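Local coordinates for glycosylation Associate Protein 2 (Streptococcus agalactiae serotype V, PDB 6OYC), which probably serves, in complex with partner Gap proteins, in the glycosylation and accessory Sec export of serine-rich surface adhesins of streptococci, at residues T451-A456 against H480-R485; E187-H192 against P256-N261; Y84-P89 against E100-K105. One frame throughout, in Å; residues are numbered along the deposited sequence.

Interaction 1. Residues T451-A456 against H480-R485; sequences TTFALA and HKILGR
F453 and I482 lie side by side in two parallel strands, the last pair of the mixed sheet of the alpha/beta-hydrolase-like domain; helix 467-473 makes the beta-alpha-beta crossover between them. The strand axes approach to 4.8 Å at 18°, and the backbone ladder starts firmly: F453 N gives a hydrogen bond to K481 O at 2.8 Å, and L483 N returns one to F453 O, both nearly straight. L455 N continues it to L483 O. Farther along the ladder slackens, since the bond from R485 N to L455 O is bent to 118° at the hydrogen and counts as weak.

The two faces of the pair differ as well. On the face carrying F453, L455 and I482 the packing is tight: F453 CD1 meets I482 CG1 at 3.8 Å, and helix 467-473 closes over L455 and I482 through F468. On the other face W501 of helix 495-514 covers A454 and A456; the loose part is L483, exposed and touching the neighbouring strand mainly through CB, 3.5 Å from F453 O, and the end of R485, which leads away. At the strand entrance the aliphatic part of K481 runs beside the backbone of T451, a bend at chi4 turning NZ aside, and the closest approach is from K481 CE to T451 O at 3.4 Å.

Interaction 2. Residues E187-H192 against P256-N261; sequences ELFLEH and PLHRRN
E187-H192 and P256-N261 run antiparallel, their axes 4.6 Å apart and their directions at 162°. Two hydrogen-bonded pairs hold the register: E187 and R260 exchange backbone bonds in both directions, and so do F189 and H258, where F189 N to H258 O and H258 N to F189 O both measure 2.8 Å. L188 with R259 and L190 with L257 are the non-hydrogen-bonded pairs between and beyond them. A longer bond from E191 N to P256 O carries the ladder on.

The side chains split by face. L188, L190, L257 and R259 share one, where L190 and L257 cross at about a right angle, CD1 of L190 lying 4.0 Å from CB of L257; strand 168-180 packs on this side through F174 and I178. Strand 251-262 is central to the branched antiparallel sheet that holds both segments, since it also pairs with strands 132-135 and 157-165.

The other face is mixed: F189 lies alongside H258, CD2 to CD2 4.0 Å, among charged groups, and its ring makes a cation-pi contact with R275. H258 NE2 donates to E191 OE1 at 3.2 Å, nearly straight at 174°, meeting the anti lone pair of the carboxylate, whose plane is only 20° from the ring. This bond and one from ND1 to E308 hold the imidazole by both nitrogens, while E191 OE2 is bonded to Y157. H258 CB lies over one face of the R260 guanidinium, offset toward its rim, and R260 forms salt bridges to E283 and E308. Its charged end stays 4.9 Å from E187, measured from NH1 to OE1; a water bridges those two atoms, donating to E187 OE1 and accepting from R260 NH1 at 3.0 Å.

Interaction 3. Residues Y84-P89 against E100-K105; sequences YEVFYP and EFLRSK
The Y88 ring has L102 over one face and, on the opposite one, CD of its own neighbour P89, set toward the rim. L102 CD1 stands 3.4 Å from the ring centroid of Y88 and only 8° off the normal, a CH-pi contact placed almost over the middle. With chi1 of L102 at -59°, CG is anti to the carbonyl carbon and the isobutyl fork reaches across to the tyrosine; its second branch, CD2, packs on Y88 CB at 3.7 Å. The F101 ring is met differently: V86 CG1 comes to its edge, near the ring plane, 4.1 Å from CE2, while K105 CG lies over one face, toward the rim.

V86 divides its branches between the last turn of the helix (F101, L102) and K105 just beyond it. CG1 serves the former, whereas CG2 touches K105 CB at 3.6 Å. These contacts seat the end of helix 96-104 on strand 86-89, in a beta-alpha-beta unit that strand 108-110 completes. The axes of strand 86-89 and of helix residues 100-104 come within 9.3 Å, their directions 130° apart.

One polar link joins the segments, from Y84 N to K105 O at 2.8 Å, just where K105 leaves the helical conformation. The lysine's charged end turns away to the carbonyls of F81 and S78, and Y88 OH is bonded to Q68 O. The chemistry thus implies an apolar strand-helix interface, with the tyrosine hydroxyl and the lysine amine taking partners outside the two segments and a single backbone bond tying the helix exit to the loop that leads into the strand.

The three contacts follow one another along the chain in the order 3, 2, 1 and share no strand or helix. Interaction 2 is the most central, about 13 Å between its centre and that of the chain, and is almost wholly buried, yet one face holds charged and polar groups, paired partly with residues beyond the two strands, while the other is mainly leucine. Interaction 3 is buried too, but depends on methyl and ring contacts. Interaction 1 sits about 28 Å out, at an edge of its sheet, and is only partly buried. Both 1 and 3 belong to beta-alpha-beta units, one pairing strands, the other packing strand on helix, whereas 2 joins antiparallel strands.

Interaction 1. Residues T451-A456 against H480-R485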
loop_
_atom_site.group_PDB
_atom_site.type_symbol
_atom_site.label_atom_id
_atom_site.label_comp_id
_atom_site.label_asym_id
_atom_site.label_seq_id
_atom_site.Cartn_x
_atom_site.Cartn_y
_atom_site.Cartn_z
ATOM N N THR B 451 2.383 -26.310 -6.085
ATOM C CA THR B 451 1.229 -25.602 -5.534
ATOM C C THR B 451 0.069 -26.521 -5.167
ATOM O O THR B 451 -0.318 -27.397 -5.945
ATOM C CB THR B 451 0.714 -24.545 -6.521
ATOM O OG1 THR B 451 1.809 -23.844 -7.126
ATOM C CG2 THR B 451 -0.170 -23.557 -5.796
ATOM N N THR B 452 -0.514 -26.267 -3.994
ATOM C CA THR B 452 -1.827 -26.766 -3.599
ATOM C C THR B 452 -2.795 -25.590 -3.454
ATOM O O THR B 452 -2.407 -24.524 -2.972
ATOM C CB THR B 452 -1.740 -27.522 -2.265
ATOM O OG1 THR B 452 -0.669 -28.478 -2.313
ATOM C CG2 THR B 452 -3.056 -28.219 -1.939
ATOM N N PHE B 453 -4.060 -25.772 -3.850
ATOM C CA PHE B 453 -5.060 -24.707 -3.773
ATOM C C PHE B 453 -6.074 -25.000 -2.673
ATOM O O PHE B 453 -6.741 -26.038 -2.699
ATOM C CB PHE B 453 -5.796 -24.522 -5.102
ATOM C CG PHE B 453 -4.947 -23.947 -6.195
ATOM C CD1 PHE B 453 -4.134 -24.767 -6.958
ATOM C CD2 PHE B 453 -4.968 -22.589 -6.469
ATOM C CE1 PHE B 453 -3.350 -24.242 -7.977
ATOM C CE2 PHE B 453 -4.185 -22.058 -7.486
ATOM C CZ PHE B 453 -3.378 -22.882 -8.239
ATOM N N ALA B 454 -6.196 -24.079 -1.724
ATOM C CA ALA B 454 -7.297 -24.070 -0.776
ATOM C C ALA B 454 -8.303 -23.047 -1.274
ATOM O O ALA B 454 -7.995 -21.854 -1.344
ATOM C CB ALA B 454 -6.827 -23.717 0.631
ATOM N N LEU B 455 -9.493 -23.506 -1.625
ATOM C CA LEU B 455 -10.429 -22.679 -2.365
ATOM C C LEU B 455 -11.793 -22.740 -1.701
ATOM O O LEU B 455 -12.362 -23.824 -1.546
ATOM C CB LEU B 455 -10.499 -23.144 -3.814
ATOM C CG LEU B 455 -11.059 -22.191 -4.846
ATOM C CD1 LEU B 455 -10.399 -22.519 -6.174
ATOM C CD2 LEU B 455 -12.564 -22.351 -4.931
ATOM N N ALA B 456 -12.310 -21.587 -1.302
ATOM C CA ALA B 456 -13.702 -21.452 -0.910
ATOM C C ALA B 456 -14.432 -20.653 -1.978
ATOM O O ALA B 456 -13.894 -19.673 -2.501
ATOM C CB ALA B 456 -13.836 -20.771 0.451
ATOM N N HIS B 480 -6.012 -34.024 -6.636
ATOM C CA HIS B 480 -5.715 -33.571 -5.282
ATOM C C HIS B 480 -5.293 -32.108 -5.207
ATOM O O HIS B 480 -5.368 -31.516 -4.126
ATOM C CB HIS B 480 -4.593 -34.433 -4.711
ATOM C CG HIS B 480 -3.381 -34.471 -5.588
ATOM N ND1 HIS B 480 -3.337 -35.183 -6.767
ATOM C CD2 HIS B 480 -2.181 -33.855 -5.478
ATOM C CE1 HIS B 480 -2.157 -35.019 -7.337
ATOM N NE2 HIS B 480 -1.437 -34.218 -6.575
ATOM N N LYS B 481 -4.837 -31.515 -6.316
ATOM C CA LYS B 481 -4.160 -30.225 -6.226
ATOM C C LYS B 481 -5.104 -29.093 -5.824
ATOM O O LYS B 481 -4.656 -28.114 -5.218
ATOM C CB LYS B 481 -3.457 -29.901 -7.546
ATOM C CG LYS B 481 -1.957 -30.201 -7.526
ATOM C CD LYS B 481 -1.209 -29.466 -8.633
ATOM C CE LYS B 481 0.307 -29.570 -8.452
ATOM N NZ LYS B 481 0.804 -30.985 -8.497
ATOM N N ILE B 482 -6.400 -29.205 -6.117
ATOM C CA ILE B 482 -7.372 -28.167 -5.778
ATOM C C ILE B 482 -8.361 -28.722 -4.778
ATOM O O ILE B 482 -9.172 -29.591 -5.116
ATOM C CB ILE B 482 -8.120 -27.648 -7.003
ATOM C CG1 ILE B 482 -7.182 -26.860 -7.865
ATOM C CG2 ILE B 482 -9.240 -26.726 -6.616
ATOM C CD1 ILE B 482 -7.230 -27.377 -9.224
ATOM N N LEU B 483 -8.363 -28.160 -3.583
ATOM C CA LEU B 483 -9.313 -28.523 -2.541
ATOM C C LEU B 483 -10.398 -27.454 -2.503
ATOM O O LEU B 483 -10.190 -26.366 -1.960
ATOM C CB LEU B 483 -8.607 -28.637 -1.197
ATOM C CG LEU B 483 -7.450 -29.630 -1.059
ATOM C CD1 LEU B 483 -7.424 -30.165 0.355
ATOM C CD2 LEU B 483 -7.560 -30.777 -2.054
ATOM N N GLY B 484 -11.553 -27.761 -3.079
ATOM C CA GLY B 484 -12.683 -26.871 -2.964
ATOM C C GLY B 484 -13.399 -27.032 -1.638
ATOM O O GLY B 484 -13.201 -27.998 -0.907
ATOM N N ARG B 485 -14.220 -26.032 -1.318
ATOM C CA ARG B 485 -15.181 -26.130 -0.217
ATOM C C ARG B 485 -16.262 -25.093 -0.536
ATOM O O ARG B 485 -16.132 -23.923 -0.177
ATOM C CB ARG B 485 -14.565 -25.887 1.148
ATOM C CG ARG B 485 -15.610 -25.642 2.239
ATOM C CD ARG B 485 -15.196 -26.133 3.624
ATOM N NE ARG B 485 -16.175 -25.708 4.625
ATOM C CZ ARG B 485 -16.009 -25.798 5.942
ATOM N NH1 ARG B 485 -14.891 -26.307 6.449
ATOM N NH2 ARG B 485 -16.968 -25.372 6.755
#

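Interaction 2. Residues E187-H192 against P256-N261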
loop_
_atom_site.group_PDB
_atom_site.type_symbol
_atom_site.label_atom_id
_atom_site.label_comp_id
_atom_site.label_asym_id
_atom_site.label_seq_id
_atom_site.Cartn_x
_atom_site.Cartn_y
_atom_site.Cartn_z
ATOM N N GLU B 187 0.288 13.967 1.380
ATOM C CA GLU B 187 0.757 13.454 0.116
ATOM C C GLU B 187 -0.278 13.700 -0.963
ATOM O O GLU B 187 -1.473 13.507 -0.751
ATOM C CB GLU B 187 1.056 11.955 0.223
ATOM C CG GLU B 187 2.385 11.652 0.853
ATOM C CD GLU B 187 2.739 10.155 0.861
ATOM O OE1 GLU B 187 1.866 9.302 0.576
ATOM O OE2 GLU B 187 3.910 9.839 1.160
ATOM N N LEU B 188 0.193 14.101 -2.128
ATOM C CA LEU B 188 -0.618 14.194 -3.325
ATOM C C LEU B 188 0.096 13.439 -4.433
ATOM O O LEU B 188 1.325 13.496 -4.521
ATOM C CB LEU B 188 -0.823 15.666 -3.734
ATOM C CG LEU B 188 -1.440 16.550 -2.648
ATOM C CD1 LEU B 188 -1.324 18.028 -2.995
ATOM C CD2 LEU B 188 -2.892 16.169 -2.439
ATOM N N PHE B 189 -0.667 12.759 -5.294
ATOM C CA PHE B 189 -0.095 12.214 -6.525
ATOM C C PHE B 189 -1.144 12.207 -7.628
ATOM O O PHE B 189 -2.214 11.612 -7.476
ATOM C CB PHE B 189 0.455 10.795 -6.322
ATOM C CG PHE B 189 0.930 10.176 -7.589
ATOM C CD1 PHE B 189 1.997 10.735 -8.280
ATOM C CD2 PHE B 189 0.289 9.071 -8.123
ATOM C CE1 PHE B 189 2.431 10.202 -9.469
ATOM C CE2 PHE B 189 0.722 8.530 -9.315
ATOM C CZ PHE B 189 1.793 9.098 -9.990
ATOM N N LEU B 190 -0.825 12.835 -8.748
ATOM C CA LEU B 190 -1.749 12.974 -9.867
ATOM C C LEU B 190 -1.329 12.014 -10.980
ATOM O O LEU B 190 -0.274 12.194 -11.594
ATOM C CB LEU B 190 -1.755 14.413 -10.369
ATOM C CG LEU B 190 -2.512 14.699 -11.651
ATOM C CD1 LEU B 190 -3.985 14.588 -11.336
ATOM C CD2 LEU B 190 -2.162 16.099 -12.216
ATOM N N GLU B 191 -2.144 10.999 -11.234
ATOM C CA GLU B 191 -1.984 10.184 -12.430
ATOM C C GLU B 191 -2.249 11.025 -13.656
ATOM O O GLU B 191 -3.348 11.568 -13.811
ATOM C CB GLU B 191 -2.969 9.030 -12.424
ATOM C CG GLU B 191 -2.551 7.859 -11.666
ATOM C CD GLU B 191 -3.559 6.754 -11.823
ATOM O OE1 GLU B 191 -4.008 6.251 -10.762
ATOM O OE2 GLU B 191 -3.893 6.414 -12.999
ATOM N N HIS B 192 -1.285 11.098 -14.560
ATOM C CA HIS B 192 -1.565 11.760 -15.823
ATOM C C HIS B 192 -0.546 11.309 -16.842
ATOM O O HIS B 192 0.449 10.667 -16.512
ATOM C CB HIS B 192 -1.506 13.268 -15.686
ATOM C CG HIS B 192 -0.128 13.754 -15.413
ATOM N ND1 HIS B 192 0.532 13.460 -14.239
ATOM C CD2 HIS B 192 0.740 14.463 -16.174
ATOM C CE1 HIS B 192 1.742 13.990 -14.277
ATOM N NE2 HIS B 192 1.894 14.593 -15.443
ATOM N N PRO B 256 -7.026 9.657 -11.635
ATOM C CA PRO B 256 -7.321 10.065 -10.262
ATOM C C PRO B 256 -6.209 10.926 -9.683
ATOM O O PRO B 256 -5.026 10.748 -9.982
ATOM C CB PRO B 256 -7.427 8.732 -9.505
ATOM C CG PRO B 256 -7.587 7.681 -10.565
ATOM C CD PRO B 256 -6.860 8.200 -11.759
ATOM N N LEU B 257 -6.606 11.863 -8.825
ATOM C CA LEU B 257 -5.678 12.575 -7.956
ATOM C C LEU B 257 -5.742 11.912 -6.583
ATOM O O LEU B 257 -6.781 11.960 -5.914
ATOM C CB LEU B 257 -6.031 14.064 -7.881
ATOM C CG LEU B 257 -5.417 14.851 -6.722
ATOM C CD1 LEU B 257 -3.898 14.905 -6.884
ATOM C CD2 LEU B 257 -5.996 16.272 -6.645
ATOM N N HIS B 258 -4.639 11.285 -6.171
ATOM C CA HIS B 258 -4.547 10.611 -4.882
ATOM C C HIS B 258 -4.105 11.589 -3.817
ATOM O O HIS B 258 -3.192 12.392 -4.042
ATOM C CB HIS B 258 -3.537 9.462 -4.918
ATOM C CG HIS B 258 -3.835 8.422 -5.943
ATOM N ND1 HIS B 258 -4.481 7.245 -5.636
ATOM C CD2 HIS B 258 -3.552 8.363 -7.266
ATOM C CE1 HIS B 258 -4.592 6.510 -6.728
ATOM N NE2 HIS B 258 -4.032 7.162 -7.729
ATOM N N ARG B 259 -4.693 11.462 -2.628
ATOM C CA ARG B 259 -4.190 12.167 -1.456
ATOM C C ARG B 259 -4.072 11.193 -0.294
ATOM O O ARG B 259 -4.971 10.381 -0.067
ATOM C CB ARG B 259 -5.091 13.354 -1.094
ATOM C CG ARG B 259 -6.501 12.986 -0.636
ATOM C CD ARG B 259 -6.555 13.105 0.860
ATOM N NE ARG B 259 -7.917 13.055 1.356
ATOM C CZ ARG B 259 -8.234 12.898 2.637
ATOM N NH1 ARG B 259 -7.276 12.777 3.554
ATOM N NH2 ARG B 259 -9.502 12.870 3.001
ATOM N N ARG B 260 -2.957 11.265 0.439
ATOM C CA ARG B 260 -2.604 10.255 1.434
ATOM C C ARG B 260 -2.028 10.901 2.685
ATOM O O ARG B 260 -1.364 11.946 2.621
ATOM C CB ARG B 260 -1.578 9.241 0.868
ATOM C CG ARG B 260 -2.131 8.395 -0.270
ATOM C CD ARG B 260 -1.049 7.681 -1.097
ATOM N NE ARG B 260 -1.651 7.063 -2.278
ATOM C CZ ARG B 260 -1.042 6.949 -3.451
ATOM N NH1 ARG B 260 0.200 7.395 -3.595
ATOM N NH2 ARG B 260 -1.664 6.373 -4.470
ATOM N N ASN B 261 -2.276 10.266 3.833
ATOM C CA ASN B 261 -1.494 10.580 5.027
ATOM C C ASN B 261 -0.067 10.090 4.790
ATOM O O ASN B 261 0.156 8.892 4.582
ATOM C CB ASN B 261 -2.083 9.920 6.270
ATOM C CG ASN B 261 -3.487 10.431 6.636
ATOM O OD1 ASN B 261 -4.064 11.310 5.972
ATOM N ND2 ASN B 261 -4.046 9.859 7.699
HETATM O O HOH W 1 1.606 7.396 2.830
HETATM O O HOH W 2 2.192 7.453 -1.335
#

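Interaction 3. Residues Y84-P89 against E100-K105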
loop_
_atom_site.group_PDB
_atom_site.type_symbol
_atom_site.label_atom_id
_atom_site.label_comp_id
_atom_site.label_asym_id
_atom_site.label_seq_id
_atom_site.Cartn_x
_atom_site.Cartn_y
_atom_site.Cartn_z
ATOM N N TYR B 84 10.856 -1.476 11.431
ATOM C CA TYR B 84 10.827 -0.126 10.853
ATOM C C TYR B 84 10.778 0.989 11.888
ATOM O O TYR B 84 10.766 2.165 11.505
ATOM C CB TYR B 84 9.644 0.047 9.891
ATOM C CG TYR B 84 9.662 -0.986 8.805
ATOM C CD1 TYR B 84 10.690 -1.003 7.870
ATOM C CD2 TYR B 84 8.675 -1.958 8.725
ATOM C CE1 TYR B 84 10.727 -1.953 6.864
ATOM C CE2 TYR B 84 8.706 -2.909 7.732
ATOM C CZ TYR B 84 9.749 -2.911 6.806
ATOM O OH TYR B 84 9.799 -3.864 5.808
ATOM N N GLU B 85 10.767 0.648 13.182
ATOM C CA GLU B 85 10.823 1.657 14.233
ATOM C C GLU B 85 12.244 1.974 14.660
ATOM O O GLU B 85 12.444 2.794 15.557
ATOM C CB GLU B 85 10.008 1.220 15.455
ATOM C CG GLU B 85 8.506 1.228 15.204
ATOM C CD GLU B 85 7.685 0.956 16.465
ATOM O OE1 GLU B 85 8.272 0.610 17.519
ATOM O OE2 GLU B 85 6.443 1.067 16.382
ATOM N N VAL B 86 13.238 1.343 14.051
ATOM C CA VAL B 86 14.623 1.496 14.467
ATOM C C VAL B 86 15.356 2.290 13.399
ATOM O O VAL B 86 15.128 2.095 12.194
ATOM C CB VAL B 86 15.279 0.120 14.710
ATOM C CG1 VAL B 86 16.750 0.273 15.122
ATOM C CG2 VAL B 86 14.489 -0.620 15.779
ATOM N N PHE B 87 16.234 3.193 13.839
ATOM C CA PHE B 87 16.913 4.096 12.924
ATOM C C PHE B 87 18.408 4.106 13.189
ATOM O O PHE B 87 18.849 4.122 14.342
ATOM C CB PHE B 87 16.309 5.506 13.045
ATOM C CG PHE B 87 14.896 5.562 12.580
ATOM C CD1 PHE B 87 13.860 5.164 13.424
ATOM C CD2 PHE B 87 14.592 5.965 11.286
ATOM C CE1 PHE B 87 12.536 5.176 12.992
ATOM C CE2 PHE B 87 13.273 5.991 10.849
ATOM C CZ PHE B 87 12.238 5.595 11.708
ATOM N N TYR B 88 19.187 4.135 12.107
ATOM C CA TYR B 88 20.612 3.875 12.185
ATOM C C TYR B 88 21.275 4.601 11.022
ATOM O O TYR B 88 20.673 4.686 9.944
ATOM C CB TYR B 88 20.866 2.361 12.120
ATOM C CG TYR B 88 22.316 1.921 12.186
ATOM C CD1 TYR B 88 22.923 1.659 13.411
ATOM C CD2 TYR B 88 23.066 1.730 11.024
ATOM C CE1 TYR B 88 24.251 1.250 13.485
ATOM C CE2 TYR B 88 24.404 1.313 11.088
ATOM C CZ TYR B 88 24.982 1.070 12.324
ATOM O OH TYR B 88 26.290 0.660 12.422
ATOM N N PRO B 89 22.471 5.158 11.206
ATOM C CA PRO B 89 23.042 6.013 10.158
ATOM C C PRO B 89 23.276 5.243 8.869
ATOM O O PRO B 89 23.737 4.095 8.877
ATOM C CB PRO B 89 24.360 6.498 10.775
ATOM C CG PRO B 89 24.164 6.340 12.236
ATOM C CD PRO B 89 23.344 5.104 12.391
ATOM N N GLU B 100 22.757 -7.787 13.439
ATOM C CA GLU B 100 21.646 -8.721 13.612
ATOM C C GLU B 100 20.413 -7.989 14.101
ATOM O O GLU B 100 19.296 -8.233 13.627
ATOM C CB GLU B 100 21.997 -9.824 14.611
ATOM C CG GLU B 100 23.150 -10.738 14.241
ATOM C CD GLU B 100 23.498 -11.712 15.373
ATOM O OE1 GLU B 100 24.705 -12.022 15.548
ATOM O OE2 GLU B 100 22.562 -12.156 16.082
ATOM N N PHE B 101 20.607 -7.098 15.066
ATOM C CA PHE B 101 19.512 -6.291 15.575
ATOM C C PHE B 101 18.875 -5.465 14.459
ATOM O O PHE B 101 17.662 -5.549 14.227
ATOM C CB PHE B 101 20.033 -5.404 16.700
ATOM C CG PHE B 101 18.958 -4.703 17.450
ATOM C CD1 PHE B 101 18.280 -5.347 18.464
ATOM C CD2 PHE B 101 18.613 -3.401 17.133
ATOM C CE1 PHE B 101 17.287 -4.715 19.163
ATOM C CE2 PHE B 101 17.609 -2.756 17.821
ATOM C CZ PHE B 101 16.945 -3.414 18.838
ATOM N N LEU B 102 19.684 -4.680 13.733
ATOM C CA LEU B 102 19.140 -3.860 12.647
ATOM C C LEU B 102 18.338 -4.705 11.667
ATOM O O LEU B 102 17.253 -4.306 11.219
ATOM C CB LEU B 102 20.269 -3.133 11.914
ATOM C CG LEU B 102 21.139 -2.199 12.763
ATOM C CD1 LEU B 102 22.250 -1.597 11.939
ATOM C CD2 LEU B 102 20.317 -1.093 13.440
ATOM N N ARG B 103 18.845 -5.891 11.344
ATOM C CA ARG B 103 18.184 -6.716 10.347
ATOM C C ARG B 103 16.865 -7.249 10.877
ATOM O O ARG B 103 15.849 -7.232 10.170
ATOM C CB ARG B 103 19.115 -7.849 9.927
ATOM C CG ARG B 103 18.547 -8.774 8.906
ATOM C CD ARG B 103 19.587 -9.826 8.526
ATOM N NE ARG B 103 18.963 -10.922 7.798
ATOM C CZ ARG B 103 18.678 -10.865 6.502
ATOM N NH1 ARG B 103 18.974 -9.769 5.807
ATOM N NH2 ARG B 103 18.089 -11.895 5.902
ATOM N N SER B 104 16.847 -7.713 12.123
ATOM C CA SER B 104 15.598 -8.243 12.645
ATOM C C SER B 104 14.545 -7.154 12.781
ATOM O O SER B 104 13.347 -7.462 12.791
ATOM C CB SER B 104 15.822 -8.930 13.991
ATOM O OG SER B 104 15.958 -7.976 15.019
ATOM N N LYS B 105 14.957 -5.891 12.873
ATOM C CA LYS B 105 14.014 -4.796 13.032
ATOM C C LYS B 105 13.841 -3.984 11.755
ATOM O O LYS B 105 13.237 -2.903 11.802
ATOM C CB LYS B 105 14.452 -3.884 14.176
ATOM C CG LYS B 105 14.566 -4.586 15.512
ATOM C CD LYS B 105 13.253 -5.233 15.900
ATOM C CE LYS B 105 13.229 -5.568 17.377
ATOM N NZ LYS B 105 11.971 -6.259 17.738
#